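Local coordinates for rhamnose ABC transporter, periplasmic rhamnose-binding protein (Kribbella flavida, PDB 4KVF) that probably binds a carbohydrate, perhaps rhamnose, as the periplasmic-type solute-binding component of an ABC transporter, at residues Pro35-Leu40 / Leu295-Ile300; Ala138-Ala143 / Gly322-Gly327; Thr144-Gly149 / Ile182-Thr187; Gly161-Ile166 / Asn225-Val230; Ala240-Ser245 / Arg265-Asp270. All blocks are in the same frame, centred on the assembly; numbering follows the deposited sequence.

Contact 1. Residues Pro35-Leu40 / Leu295-Ile300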
# COMPACT_ATOMS: atom_id res chain seq x y z
N PRO A 35 1.64 29.00 8.37
CA PRO A 35 0.90 28.16 9.32
C PRO A 35 -0.16 27.30 8.64
O PRO A 35 -0.82 27.75 7.70
CB PRO A 35 0.24 29.18 10.25
CG PRO A 35 0.13 30.43 9.43
CD PRO A 35 1.32 30.43 8.52
N LEU A 36 -0.32 26.06 9.10
CA LEU A 36 -1.40 25.21 8.62
C LEU A 36 -2.71 25.88 9.01
O LEU A 36 -2.90 26.27 10.16
CB LEU A 36 -1.30 23.80 9.23
CG LEU A 36 -1.31 22.57 8.33
CD1 LEU A 36 -0.47 22.77 7.08
CD2 LEU A 36 -0.77 21.37 9.10
N LYS A 37 -3.59 26.06 8.02
CA LYS A 37 -4.89 26.69 8.24
C LYS A 37 -5.84 25.77 9.00
O LYS A 37 -5.87 24.56 8.77
CB LYS A 37 -5.54 27.05 6.90
CG LYS A 37 -4.83 28.11 6.07
CD LYS A 37 -5.51 28.22 4.70
CE LYS A 37 -4.75 29.12 3.73
NZ LYS A 37 -5.39 29.13 2.37
N GLU A 38 -6.64 26.36 9.90
CA GLU A 38 -7.71 25.63 10.56
C GLU A 38 -8.98 25.66 9.71
O GLU A 38 -9.12 26.49 8.82
CB GLU A 38 -8.01 26.23 11.94
CG GLU A 38 -6.87 26.08 12.93
CD GLU A 38 -7.14 26.79 14.25
OE1 GLU A 38 -8.02 27.68 14.29
OE2 GLU A 38 -6.46 26.46 15.24
N GLY A 39 -9.91 24.74 9.99
CA GLY A 39 -11.21 24.75 9.35
C GLY A 39 -11.23 24.28 7.90
O GLY A 39 -12.21 24.50 7.19
N LEU A 40 -10.15 23.63 7.46
CA LEU A 40 -10.10 23.09 6.10
C LEU A 40 -11.10 21.95 5.92
O LEU A 40 -11.18 21.05 6.75
CB LEU A 40 -8.70 22.56 5.78
CG LEU A 40 -7.63 23.64 5.76
CD1 LEU A 40 -6.28 23.02 5.45
CD2 LEU A 40 -7.99 24.70 4.73
N LEU A 295 -0.55 21.78 1.27
CA LEU A 295 -0.76 22.38 -0.05
C LEU A 295 -1.69 23.59 0.03
O LEU A 295 -1.40 24.67 -0.51
CB LEU A 295 -1.33 21.35 -1.03
CG LEU A 295 -0.30 20.33 -1.52
CD1 LEU A 295 -1.01 19.11 -2.05
CD2 LEU A 295 0.58 20.94 -2.60
N LYS A 296 -2.81 23.41 0.72
CA LYS A 296 -3.84 24.46 0.83
C LYS A 296 -3.36 25.65 1.65
O LYS A 296 -3.79 26.79 1.42
CB LYS A 296 -5.13 23.88 1.41
CG LYS A 296 -6.33 24.82 1.37
CD LYS A 296 -6.70 25.21 -0.05
CE LYS A 296 -7.87 26.18 -0.08
NZ LYS A 296 -8.05 26.79 -1.42
N SER A 297 -2.46 25.40 2.59
CA SER A 297 -1.92 26.45 3.45
C SER A 297 -0.71 27.15 2.83
O SER A 297 -0.16 28.10 3.41
CB SER A 297 -1.55 25.87 4.82
OG SER A 297 -2.65 25.13 5.34
N GLY A 298 -0.28 26.69 1.66
CA GLY A 298 0.84 27.30 0.98
C GLY A 298 2.22 26.86 1.44
O GLY A 298 3.22 27.46 1.04
N GLN A 299 2.30 25.82 2.27
CA GLN A 299 3.60 25.35 2.75
C GLN A 299 4.41 24.60 1.68
O GLN A 299 5.64 24.64 1.67
CB GLN A 299 3.43 24.43 3.96
CG GLN A 299 2.89 25.09 5.20
CD GLN A 299 2.77 24.11 6.35
OE1 GLN A 299 2.77 22.90 6.14
NE2 GLN A 299 2.66 24.64 7.56
N ILE A 300 3.69 23.90 0.81
CA ILE A 300 4.29 23.16 -0.30
C ILE A 300 3.47 23.41 -1.56
O ILE A 300 2.35 23.92 -1.48
CB ILE A 300 4.37 21.64 -0.02
CG1 ILE A 300 2.99 21.02 0.17
CG2 ILE A 300 5.32 21.34 1.16
CD1 ILE A 300 3.02 19.49 0.25

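Contact 2. Residues Ala138-Ala143 / Gly322-Gly327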
# COMPACT_ATOMS: atom_id res chain seq x y z
N ALA A 138 -0.42 16.15 -5.51
CA ALA A 138 0.47 15.19 -4.87
C ALA A 138 -0.16 13.80 -4.83
O ALA A 138 -1.38 13.67 -4.89
CB ALA A 138 0.84 15.63 -3.46
N PHE A 139 0.69 12.79 -4.73
CA PHE A 139 0.25 11.40 -4.66
C PHE A 139 0.86 10.74 -3.44
O PHE A 139 2.08 10.74 -3.27
CB PHE A 139 0.67 10.65 -5.93
CG PHE A 139 0.55 9.14 -5.83
CD1 PHE A 139 -0.63 8.54 -5.43
CD2 PHE A 139 1.62 8.33 -6.19
CE1 PHE A 139 -0.73 7.15 -5.36
CE2 PHE A 139 1.52 6.95 -6.12
CZ PHE A 139 0.35 6.36 -5.70
N ILE A 140 0.01 10.19 -2.56
CA ILE A 140 0.54 9.47 -1.41
C ILE A 140 0.70 8.00 -1.78
O ILE A 140 -0.28 7.28 -1.98
CB ILE A 140 -0.38 9.59 -0.17
CG1 ILE A 140 -0.73 11.06 0.11
CG2 ILE A 140 0.32 8.95 1.05
CD1 ILE A 140 0.51 11.99 0.22
N ASN A 141 1.95 7.57 -1.86
CA ASN A 141 2.29 6.19 -2.19
C ASN A 141 2.68 5.42 -0.93
O ASN A 141 3.61 5.81 -0.22
CB ASN A 141 3.45 6.17 -3.19
CG ASN A 141 3.64 4.80 -3.83
OD1 ASN A 141 2.92 3.86 -3.50
ND2 ASN A 141 4.56 4.72 -4.79
N GLN A 142 1.95 4.34 -0.64
CA GLN A 142 2.13 3.63 0.62
C GLN A 142 3.50 3.00 0.72
O GLN A 142 4.08 2.89 1.81
CB GLN A 142 1.05 2.57 0.85
CG GLN A 142 0.94 1.53 -0.25
CD GLN A 142 -0.12 1.89 -1.27
OE1 GLN A 142 -0.16 3.02 -1.77
NE2 GLN A 142 -1.00 0.95 -1.56
N ALA A 143 4.04 2.60 -0.42
CA ALA A 143 5.38 2.04 -0.47
C ALA A 143 5.75 1.93 -1.93
O ALA A 143 4.90 1.61 -2.74
CB ALA A 143 5.41 0.65 0.17
N GLY A 322 5.54 14.91 -7.62
CA GLY A 322 4.59 15.08 -6.54
C GLY A 322 4.31 13.84 -5.72
O GLY A 322 3.39 13.83 -4.90
N GLU A 323 5.12 12.80 -5.92
CA GLU A 323 4.94 11.57 -5.15
C GLU A 323 5.52 11.72 -3.76
O GLU A 323 6.67 12.14 -3.60
CB GLU A 323 5.60 10.38 -5.84
CG GLU A 323 5.55 9.12 -5.01
CD GLU A 323 6.09 7.91 -5.75
OE1 GLU A 323 7.31 7.67 -5.70
OE2 GLU A 323 5.28 7.20 -6.39
N ILE A 324 4.71 11.40 -2.75
CA ILE A 324 5.13 11.40 -1.38
C ILE A 324 5.04 9.97 -0.86
O ILE A 324 3.96 9.40 -0.82
CB ILE A 324 4.22 12.31 -0.52
CG1 ILE A 324 4.23 13.74 -1.10
CG2 ILE A 324 4.68 12.31 0.93
CD1 ILE A 324 3.21 14.68 -0.44
N VAL A 325 6.18 9.40 -0.48
CA VAL A 325 6.22 7.98 -0.11
C VAL A 325 6.07 7.84 1.39
O VAL A 325 6.86 8.42 2.14
CB VAL A 325 7.57 7.35 -0.54
CG1 VAL A 325 7.62 5.88 -0.11
CG2 VAL A 325 7.73 7.48 -2.05
N LEU A 326 5.07 7.08 1.83
CA LEU A 326 4.76 6.96 3.25
C LEU A 326 5.97 6.44 4.01
O LEU A 326 6.32 6.95 5.08
CB LEU A 326 3.56 6.03 3.46
CG LEU A 326 3.24 5.59 4.90
CD1 LEU A 326 2.88 6.80 5.77
CD2 LEU A 326 2.11 4.57 4.89
N GLY A 327 6.63 5.43 3.45
CA GLY A 327 7.87 4.93 4.01
C GLY A 327 8.15 3.56 3.45
O GLY A 327 7.46 3.10 2.54

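Contact 3. Residues Thr144-Gly149 / Ile182-Thr187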
# COMPACT_ATOMS: atom_id res chain seq x y z
N THR A 144 7.01 2.19 -2.26
CA THR A 144 7.46 2.12 -3.64
C THR A 144 7.60 0.66 -4.07
O THR A 144 7.69 -0.24 -3.23
CB THR A 144 8.80 2.82 -3.88
OG1 THR A 144 9.81 2.22 -3.06
CG2 THR A 144 8.69 4.31 -3.56
N THR A 145 7.63 0.42 -5.37
CA THR A 145 7.85 -0.94 -5.83
C THR A 145 9.26 -1.39 -5.44
O THR A 145 9.48 -2.56 -5.14
CB THR A 145 7.62 -1.10 -7.33
OG1 THR A 145 8.50 -0.23 -8.04
CG2 THR A 145 6.18 -0.78 -7.68
N GLN A 146 10.21 -0.45 -5.45
CA GLN A 146 11.57 -0.74 -5.00
C GLN A 146 11.53 -1.16 -3.54
O GLN A 146 12.16 -2.16 -3.14
CB GLN A 146 12.48 0.48 -5.16
CG GLN A 146 13.92 0.25 -4.77
CD GLN A 146 14.58 -0.82 -5.61
OE1 GLN A 146 14.29 -0.97 -6.80
NE2 GLN A 146 15.49 -1.58 -5.00
N GLY A 147 10.80 -0.39 -2.74
CA GLY A 147 10.71 -0.67 -1.31
C GLY A 147 10.13 -2.05 -1.05
O GLY A 147 10.63 -2.81 -0.22
N ILE A 148 9.09 -2.38 -1.80
CA ILE A 148 8.39 -3.64 -1.60
C ILE A 148 9.30 -4.79 -2.03
O ILE A 148 9.50 -5.75 -1.29
CB ILE A 148 7.04 -3.65 -2.36
CG1 ILE A 148 6.07 -2.69 -1.67
CG2 ILE A 148 6.43 -5.04 -2.37
CD1 ILE A 148 4.82 -2.39 -2.48
N GLY A 149 9.90 -4.68 -3.21
CA GLY A 149 10.77 -5.72 -3.71
C GLY A 149 12.00 -5.98 -2.85
O GLY A 149 12.41 -7.13 -2.65
N ILE A 182 7.97 -8.40 -8.55
CA ILE A 182 8.82 -9.52 -8.92
C ILE A 182 10.04 -9.03 -9.70
O ILE A 182 11.16 -9.49 -9.48
CB ILE A 182 8.02 -10.58 -9.72
CG1 ILE A 182 7.03 -11.29 -8.78
CG2 ILE A 182 8.94 -11.58 -10.41
CD1 ILE A 182 5.96 -12.11 -9.51
N GLU A 183 9.83 -8.06 -10.59
CA GLU A 183 10.96 -7.52 -11.34
C GLU A 183 11.97 -6.88 -10.39
O GLU A 183 13.17 -7.05 -10.55
CB GLU A 183 10.50 -6.53 -12.42
CG GLU A 183 11.66 -5.96 -13.24
CD GLU A 183 12.36 -7.01 -14.10
OE1 GLU A 183 11.71 -7.98 -14.54
OE2 GLU A 183 13.58 -6.86 -14.34
N VAL A 184 11.49 -6.16 -9.38
CA VAL A 184 12.41 -5.59 -8.40
C VAL A 184 13.13 -6.71 -7.64
O VAL A 184 14.35 -6.64 -7.44
CB VAL A 184 11.69 -4.64 -7.42
CG1 VAL A 184 12.67 -4.18 -6.34
CG2 VAL A 184 11.14 -3.44 -8.20
N MSE A 185 12.40 -7.74 -7.24
CA MSE A 185 13.02 -8.90 -6.59
C MSE A 185 14.17 -9.47 -7.42
O MSE A 185 15.25 -9.79 -6.89
CB MSE A 185 12.00 -10.00 -6.34
CG MSE A 185 10.98 -9.68 -5.27
SE MSE A 185 9.85 -11.24 -4.94
CE MSE A 185 11.20 -12.40 -4.16
N LYS A 186 13.95 -9.62 -8.72
CA LYS A 186 14.99 -10.12 -9.61
C LYS A 186 16.21 -9.19 -9.65
O LYS A 186 17.35 -9.65 -9.65
CB LYS A 186 14.44 -10.33 -11.03
CG LYS A 186 13.45 -11.47 -11.16
CD LYS A 186 12.90 -11.54 -12.58
CE LYS A 186 11.89 -12.66 -12.74
NZ LYS A 186 11.30 -12.64 -14.11
N THR A 187 15.96 -7.89 -9.69
CA THR A 187 17.07 -6.94 -9.74
C THR A 187 17.87 -7.04 -8.45
O THR A 187 19.10 -7.01 -8.47
CB THR A 187 16.61 -5.50 -10.00
OG1 THR A 187 15.93 -5.00 -8.84
CG2 THR A 187 15.67 -5.46 -11.20
O HOH W 1 15.39 -2.41 -8.64

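Contact 4. Residues Gly161-Ile166 / Asn225-Val230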
# COMPACT_ATOMS: atom_id res chain seq x y z
N GLY A 161 18.29 -18.12 5.98
CA GLY A 161 19.60 -18.14 6.62
C GLY A 161 20.72 -17.76 5.67
O GLY A 161 21.82 -18.31 5.75
N GLY A 162 20.44 -16.83 4.76
CA GLY A 162 21.46 -16.30 3.88
C GLY A 162 21.63 -16.99 2.53
O GLY A 162 22.25 -16.43 1.63
N SER A 163 21.09 -18.19 2.39
CA SER A 163 21.27 -18.93 1.14
C SER A 163 20.21 -20.00 0.92
O SER A 163 19.55 -20.44 1.86
CB SER A 163 22.66 -19.59 1.12
OG SER A 163 22.62 -20.84 1.77
N GLY A 164 20.05 -20.42 -0.33
CA GLY A 164 19.16 -21.53 -0.64
C GLY A 164 18.09 -21.14 -1.64
O GLY A 164 18.05 -20.01 -2.13
N GLU A 165 17.19 -22.08 -1.93
CA GLU A 165 16.16 -21.83 -2.93
C GLU A 165 14.95 -21.10 -2.37
O GLU A 165 14.51 -21.35 -1.25
CB GLU A 165 15.72 -23.15 -3.58
CG GLU A 165 16.87 -23.93 -4.18
CD GLU A 165 16.44 -25.28 -4.73
OE1 GLU A 165 15.28 -25.68 -4.48
OE2 GLU A 165 17.26 -25.93 -5.40
N ILE A 166 14.42 -20.18 -3.17
CA ILE A 166 13.17 -19.53 -2.86
C ILE A 166 12.26 -19.59 -4.09
O ILE A 166 12.75 -19.74 -5.21
CB ILE A 166 13.38 -18.06 -2.40
CG1 ILE A 166 13.92 -17.19 -3.53
CG2 ILE A 166 14.33 -18.00 -1.19
CD1 ILE A 166 13.86 -15.69 -3.22
N ASN A 225 14.05 -28.95 -1.75
CA ASN A 225 15.08 -28.17 -1.07
C ASN A 225 14.66 -26.72 -0.86
O ASN A 225 15.48 -25.87 -0.50
CB ASN A 225 16.40 -28.23 -1.85
CG ASN A 225 16.96 -29.64 -1.94
OD1 ASN A 225 17.24 -30.14 -3.03
ND2 ASN A 225 17.11 -30.28 -0.79
N LEU A 226 13.39 -26.44 -1.08
CA LEU A 226 12.87 -25.08 -0.97
C LEU A 226 12.95 -24.55 0.47
O LEU A 226 12.56 -25.23 1.41
CB LEU A 226 11.42 -25.05 -1.45
CG LEU A 226 10.82 -23.68 -1.75
CD1 LEU A 226 11.63 -22.99 -2.83
CD2 LEU A 226 9.38 -23.85 -2.19
N LYS A 227 13.48 -23.33 0.63
CA LYS A 227 13.58 -22.73 1.96
C LYS A 227 12.46 -21.73 2.25
O LYS A 227 11.99 -21.62 3.38
CB LYS A 227 14.94 -22.06 2.15
CG LYS A 227 16.08 -23.02 2.47
CD LYS A 227 17.14 -22.32 3.31
CE LYS A 227 18.44 -23.10 3.36
NZ LYS A 227 19.54 -22.26 3.94
N VAL A 228 12.06 -20.96 1.24
CA VAL A 228 11.09 -19.90 1.46
C VAL A 228 10.13 -19.81 0.29
O VAL A 228 10.56 -19.85 -0.86
CB VAL A 228 11.78 -18.51 1.60
CG1 VAL A 228 10.78 -17.46 2.06
CG2 VAL A 228 12.95 -18.58 2.59
N ILE A 229 8.85 -19.68 0.59
CA ILE A 229 7.88 -19.26 -0.41
C ILE A 229 7.57 -17.80 -0.11
O ILE A 229 7.20 -17.48 1.02
CB ILE A 229 6.57 -20.07 -0.33
CG1 ILE A 229 6.84 -21.55 -0.61
CG2 ILE A 229 5.54 -19.50 -1.30
CD1 ILE A 229 5.61 -22.42 -0.62
N VAL A 230 7.73 -16.93 -1.11
CA VAL A 230 7.41 -15.52 -0.98
C VAL A 230 6.14 -15.26 -1.77
O VAL A 230 6.12 -15.47 -2.98
CB VAL A 230 8.53 -14.62 -1.59
CG1 VAL A 230 8.20 -13.14 -1.43
CG2 VAL A 230 9.89 -14.93 -0.97

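Contact 5. Residues Ala240-Ser245 / Arg265-Asp270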
# COMPACT_ATOMS: atom_id res chain seq x y z
N ALA A 240 -0.96 -20.11 1.31
CA ALA A 240 0.28 -20.87 1.49
C ALA A 240 0.50 -21.20 2.96
O ALA A 240 0.89 -22.32 3.30
CB ALA A 240 1.48 -20.10 0.94
N SER A 241 0.25 -20.23 3.83
CA SER A 241 0.39 -20.43 5.27
C SER A 241 -0.57 -21.50 5.76
O SER A 241 -0.20 -22.35 6.58
CB SER A 241 0.13 -19.13 6.02
OG SER A 241 0.99 -18.11 5.55
N ARG A 242 -1.79 -21.45 5.25
CA ARG A 242 -2.79 -22.43 5.65
C ARG A 242 -2.36 -23.83 5.23
O ARG A 242 -2.55 -24.79 5.97
CB ARG A 242 -4.17 -22.10 5.09
CG ARG A 242 -5.28 -22.98 5.66
CD ARG A 242 -6.66 -22.53 5.21
NE ARG A 242 -6.88 -22.79 3.79
CZ ARG A 242 -6.85 -21.85 2.85
NH1 ARG A 242 -7.07 -22.18 1.58
NH2 ARG A 242 -6.61 -20.58 3.17
N TYR A 243 -1.77 -23.95 4.05
CA TYR A 243 -1.26 -25.25 3.63
C TYR A 243 -0.10 -25.69 4.51
O TYR A 243 -0.10 -26.80 5.03
CB TYR A 243 -0.79 -25.27 2.17
CG TYR A 243 -0.08 -26.57 1.88
CD1 TYR A 243 -0.78 -27.75 1.81
CD2 TYR A 243 1.30 -26.61 1.71
CE1 TYR A 243 -0.13 -28.95 1.56
CE2 TYR A 243 1.96 -27.81 1.47
CZ TYR A 243 1.23 -28.98 1.39
OH TYR A 243 1.87 -30.17 1.14
N VAL A 244 0.90 -24.83 4.65
CA VAL A 244 2.09 -25.18 5.43
C VAL A 244 1.74 -25.51 6.89
O VAL A 244 2.28 -26.46 7.45
CB VAL A 244 3.18 -24.09 5.31
CG1 VAL A 244 4.30 -24.34 6.31
CG2 VAL A 244 3.72 -24.07 3.89
N SER A 245 0.81 -24.76 7.47
CA SER A 245 0.40 -24.96 8.85
C SER A 245 -0.14 -26.36 9.11
O SER A 245 0.06 -26.93 10.19
CB SER A 245 -0.65 -23.92 9.25
OG SER A 245 -0.97 -24.01 10.63
N ARG A 265 -2.87 -13.29 11.43
CA ARG A 265 -2.59 -13.38 12.86
C ARG A 265 -2.49 -14.83 13.35
O ARG A 265 -1.52 -15.20 14.01
CB ARG A 265 -3.60 -12.59 13.69
CG ARG A 265 -3.22 -12.47 15.16
CD ARG A 265 -4.27 -11.70 15.96
NE ARG A 265 -4.94 -10.68 15.16
CZ ARG A 265 -4.44 -9.47 14.94
NH1 ARG A 265 -5.12 -8.60 14.19
NH2 ARG A 265 -3.27 -9.12 15.45
N GLN A 266 -3.47 -15.66 12.99
CA GLN A 266 -3.46 -17.04 13.46
C GLN A 266 -2.22 -17.81 13.01
O GLN A 266 -1.78 -18.73 13.70
CB GLN A 266 -4.74 -17.80 13.06
CG GLN A 266 -4.91 -18.00 11.56
CD GLN A 266 -5.79 -19.19 11.24
OE1 GLN A 266 -5.71 -20.24 11.88
NE2 GLN A 266 -6.66 -19.02 10.24
N TYR A 267 -1.67 -17.44 11.86
CA TYR A 267 -0.48 -18.11 11.33
C TYR A 267 0.81 -17.56 11.95
O TYR A 267 1.83 -18.26 12.03
CB TYR A 267 -0.47 -18.05 9.79
CG TYR A 267 -1.70 -18.70 9.21
CD1 TYR A 267 -1.93 -20.05 9.38
CD2 TYR A 267 -2.65 -17.95 8.53
CE1 TYR A 267 -3.06 -20.66 8.88
CE2 TYR A 267 -3.80 -18.56 8.02
CZ TYR A 267 -3.99 -19.91 8.20
OH TYR A 267 -5.11 -20.53 7.72
N VAL A 268 0.76 -16.31 12.40
CA VAL A 268 1.87 -15.73 13.14
C VAL A 268 1.91 -16.31 14.56
O VAL A 268 2.96 -16.76 15.04
CB VAL A 268 1.78 -14.20 13.16
CG1 VAL A 268 2.79 -13.61 14.11
CG2 VAL A 268 1.98 -13.65 11.76
N LYS A 269 0.75 -16.32 15.21
CA LYS A 269 0.65 -16.83 16.57
C LYS A 269 0.94 -18.33 16.68
O LYS A 269 1.35 -18.81 17.73
CB LYS A 269 -0.71 -16.47 17.19
CG LYS A 269 -0.91 -14.96 17.36
CD LYS A 269 -2.20 -14.63 18.11
CE LYS A 269 -2.24 -13.16 18.54
NZ LYS A 269 -1.04 -12.73 19.31
N ASP A 270 0.73 -19.08 15.59
CA ASP A 270 0.99 -20.53 15.65
C ASP A 270 2.40 -20.92 15.15
O ASP A 270 2.76 -22.09 15.17
CB ASP A 270 -0.14 -21.38 15.01
CG ASP A 270 -0.10 -21.42 13.48
OD1 ASP A 270 0.78 -20.78 12.85
OD2 ASP A 270 -0.97 -22.11 12.89

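Contact 1. Residues Pro35-Leu40 / Leu295-Ile300
Lys37 makes two hydrogen bonds to the C-terminal end of helix 281-296, to Ser297 and Lys296, from the loop before strand 41-45. Lys37 N points almost straight at Ser297 OG (3.0 Å, 173° at the hydrogen). The chi1 of Ser297, -50°, sets OG beside its own backbone N, where the hydroxyl also bonds Ala293 O one turn back and so serves both the helix and the incoming loop. The second bond belongs to the Lys37 side chain: extended beyond CG, it runs alongside Ser297 and sets NZ 3.0 Å from Lys296 O, tilted 29° from the carbonyl plane. That carbonyl lies in the last turn, which Gly298 closes with positive phi in a Schellman motif, so an ammonium group there probably meets the negative end of the helix dipole.

Van der Waals contacts flank these bonds. Leu40 CD2 rests 3.7 Å from Lys296 CG; the lysine chain bends at chi2 and carries its NZ off to a salt bridge with Asp121. On the other flank Leu36 CD1 packs across the amide end of Gln299, 3.4 Å from OE1, the two side chains meeting at about a right angle, while Gln299 NE2 bonds Ala34 O.

Contact 2. Residues Ala138-Ala143 / Gly322-Gly327
Phe139, Ile140 and Asn141 pair in parallel with Glu323, Ile324 and Val325, which puts strand 323-325 at the edge of the six-stranded parallel sheet of one lobe of this periplasmic-binding-protein fold. Four backbone bonds make the first shell. Phe139 N gives to Gly322 O and Asn141 N to Ile324 O; in the other direction, Ile324 N gives to Phe139 O at 2.8 Å and Leu326 N to Asn141 O. Weaker CA-H...O contacts fill in between, as from Ile140 CA to Ile324 O.

Side chains pair on both faces. On one, Ile140 and Ile324 lie side by side and point the same way, with Ile140 CD1 3.8 Å from Ile324 CB; the methyl of Ala138 meets Ile324 CD1 at 4.0 Å. Beyond them, Leu287 and Ala288 of helix 281-296 pack on Ile140. On the other face, Glu323 runs extended beside Phe139, and its OE2 sits at the ring edge, near the ring plane.

Asn141 helps to hold the carboxylate. With CG anti to the backbone N (chi1 -166°), its amide swings back over Glu323, the two flat groups turned 53° apart. Further out, Gln142 turns away from the edge strand and gives its NE2 to Asp128 OD1, whereas Leu326 O takes a bond from Tyr316 OH. The amide-carboxylate bond itself is bent: Asn141 ND2 comes 3.0 Å from Glu323 OE2 from above the carboxylate plane, with 143° at the hydrogen.

Contact 3. Residues Thr144-Gly149 / Ile182-Thr187
Gly149 and Met185 (a selenomethionine) bring their backbones within 4.8 Å, CA to CA, where the first turns of helix 145-159 meet helix 176-189 with segment axes 8.2 Å apart and crossing at -63°. The two helices flank strand 164-170 in the chain, and their meeting is plain helix-helix packing within the second lobe of the periplasmic-binding-protein fold.

Val184 is the side chain that fills the crossing, pointing at the first helix. Its CG1, anti to the backbone N (chi1 175°), sits 3.6 Å from Gly149 CA, and a CB on Gly149 would clash with that methyl; the glycine lets the helices come this close. The other branch, CG2, packs 3.6 Å from Thr145 O, one turn before. An alanine in place of Val184 would keep neither branch and would probably leave gaps against Gly149 and the Thr145 carbonyl, letting the two helices slacken at the crossing.

Against CG1 lies the amide of Gln146, whose side chain bends at chi2 and crosses the valine at about a right angle, with OE1 3.6 Å from Val184 CG1. Its NE2 bonds Glu150 OE1, which helps fix the amide's rotation. On the other side of the valine, Met185 CG lies near Gly149 O.

At the start of the first helix, Thr144 caps the N-terminus, its OG1 accepting from Gly147 N. One water links the helices beside Val184, donating to Gln146 OE1 at 2.6 Å and to Thr187 OG1 at 2.7 Å, while Thr187 OG1 in turn donates to Val184 O.

Contact 4. Residues Gly161-Ile166 / Asn225-Val230
Ile166 and Val228 form the close-packed end of this contact: paired in parallel, they lie side by side and point the same way, with Ile166 CG2 3.8 Å from Val228 CB. A CA-H...O contact from Ile166 CA to Val228 O (3.3 Å) backs them up. Leu226 packs from the other side of the Ile166 backbone, its CD1 3.7 Å from Ile166 C. Glu165 O accepts from Lys227 N at 2.9 Å, the donor tilted 26° from the carbonyl plane.

Toward the start of the strands the fit becomes looser and more polar, and the exposed Asn225 opens this end to solvent. Glu165 and Asn225 meet without bonding, Glu165 OE1 3.8 Å from Asn225 CB, their carboxylate and amide planes 78° apart. Glu165 N is buried here without a partner in the model. Lys227 reaches along this side in an extended chain that passes Gly164, where a side chain would collide with Lys227 CE, and ends with NZ 2.8 Å from Ser163 O, above the carbonyl plane. NZ also bonds Ala160 O, so one ammonium group holds two carbonyls just after helix 145-159, which Gly161 ends in a Schellman motif.

These are the two central strands of the four-stranded parallel sheet of the second lobe. Strand 197-204 continues the sheet beyond Ile166, strand 254-257 beyond Val228, and Leu159 of helix 145-159 packs on Val228.

Contact 5. Residues Ala240-Ser245 / Arg265-Asp270
Tyr267 reaches from helix 261-269 across to helix 234-245, joining two helices of the lobe with the four-stranded parallel sheet in this periplasmic-binding-protein fold; their segment axes run 10.3 Å apart at 39°. At that spacing the ring does most of the bridging.

From its root, Tyr267 CB lies 4.0 Å from Ser241 CB, and CG comes nearer to the same carbon. The chi1 of -58° sets the ring beside its own backbone N and lays one face against the other helix. Ser241 CB stands over that face in a CH-pi contact, 4.0 Å from the centroid of the Tyr267 ring. CD2 stays with Ser241 CB, while CD1 also approaches Ser241 O. Further along, CE1 meets Arg242 CA and CZ meets Arg242 CA and CB. At the tip, Tyr267 OH sits 3.2 Å from Arg242 CB and as near to Arg242 CG, the arginine running alongside in the same direction before its guanidinium goes on to a salt bridge with Asp209. The opposite face is covered by CG of the preceding Gln266. A leucine in place of Tyr267 would lack the ring and its hydroxyl, which would probably cost Ser241 CB its CH-pi partner and open a gap beside Arg242.

Ser241 OG is turned back to Ile237 O, leaving CB to meet the ring. A turn later, Ser245 and Asp270 add a polar link beside the ring. Asp270 is itself steadied by Thr272, which bonds OD1; its other oxygen, OD2, accepts from Ser245 OG at 3.0 Å on the syn side, 29° out of the carboxylate plane.

How the contacts relate
In this two-lobed molecule contacts 1 and 2, their centres 19 Å apart, belong to the lobe with the six-stranded sheet and touch where Leu295 packs on Ala138. Contact 1 pairs an early segment with a late one, and contact 2 a mid-chain strand with one near the C-terminus. Strand 138-141 runs on into helix 145-159, so the chain passes between lobes from contact 2 to contact 3, whose centres are 16 Å apart and which touch. Contacts 3, 4 and 5 share the lobe with the four-stranded sheet, where Met185 touches Val230 and strand 226-231 leads into helix 234-245. The chain then returns to the first lobe, as in periplasmic binding proteins.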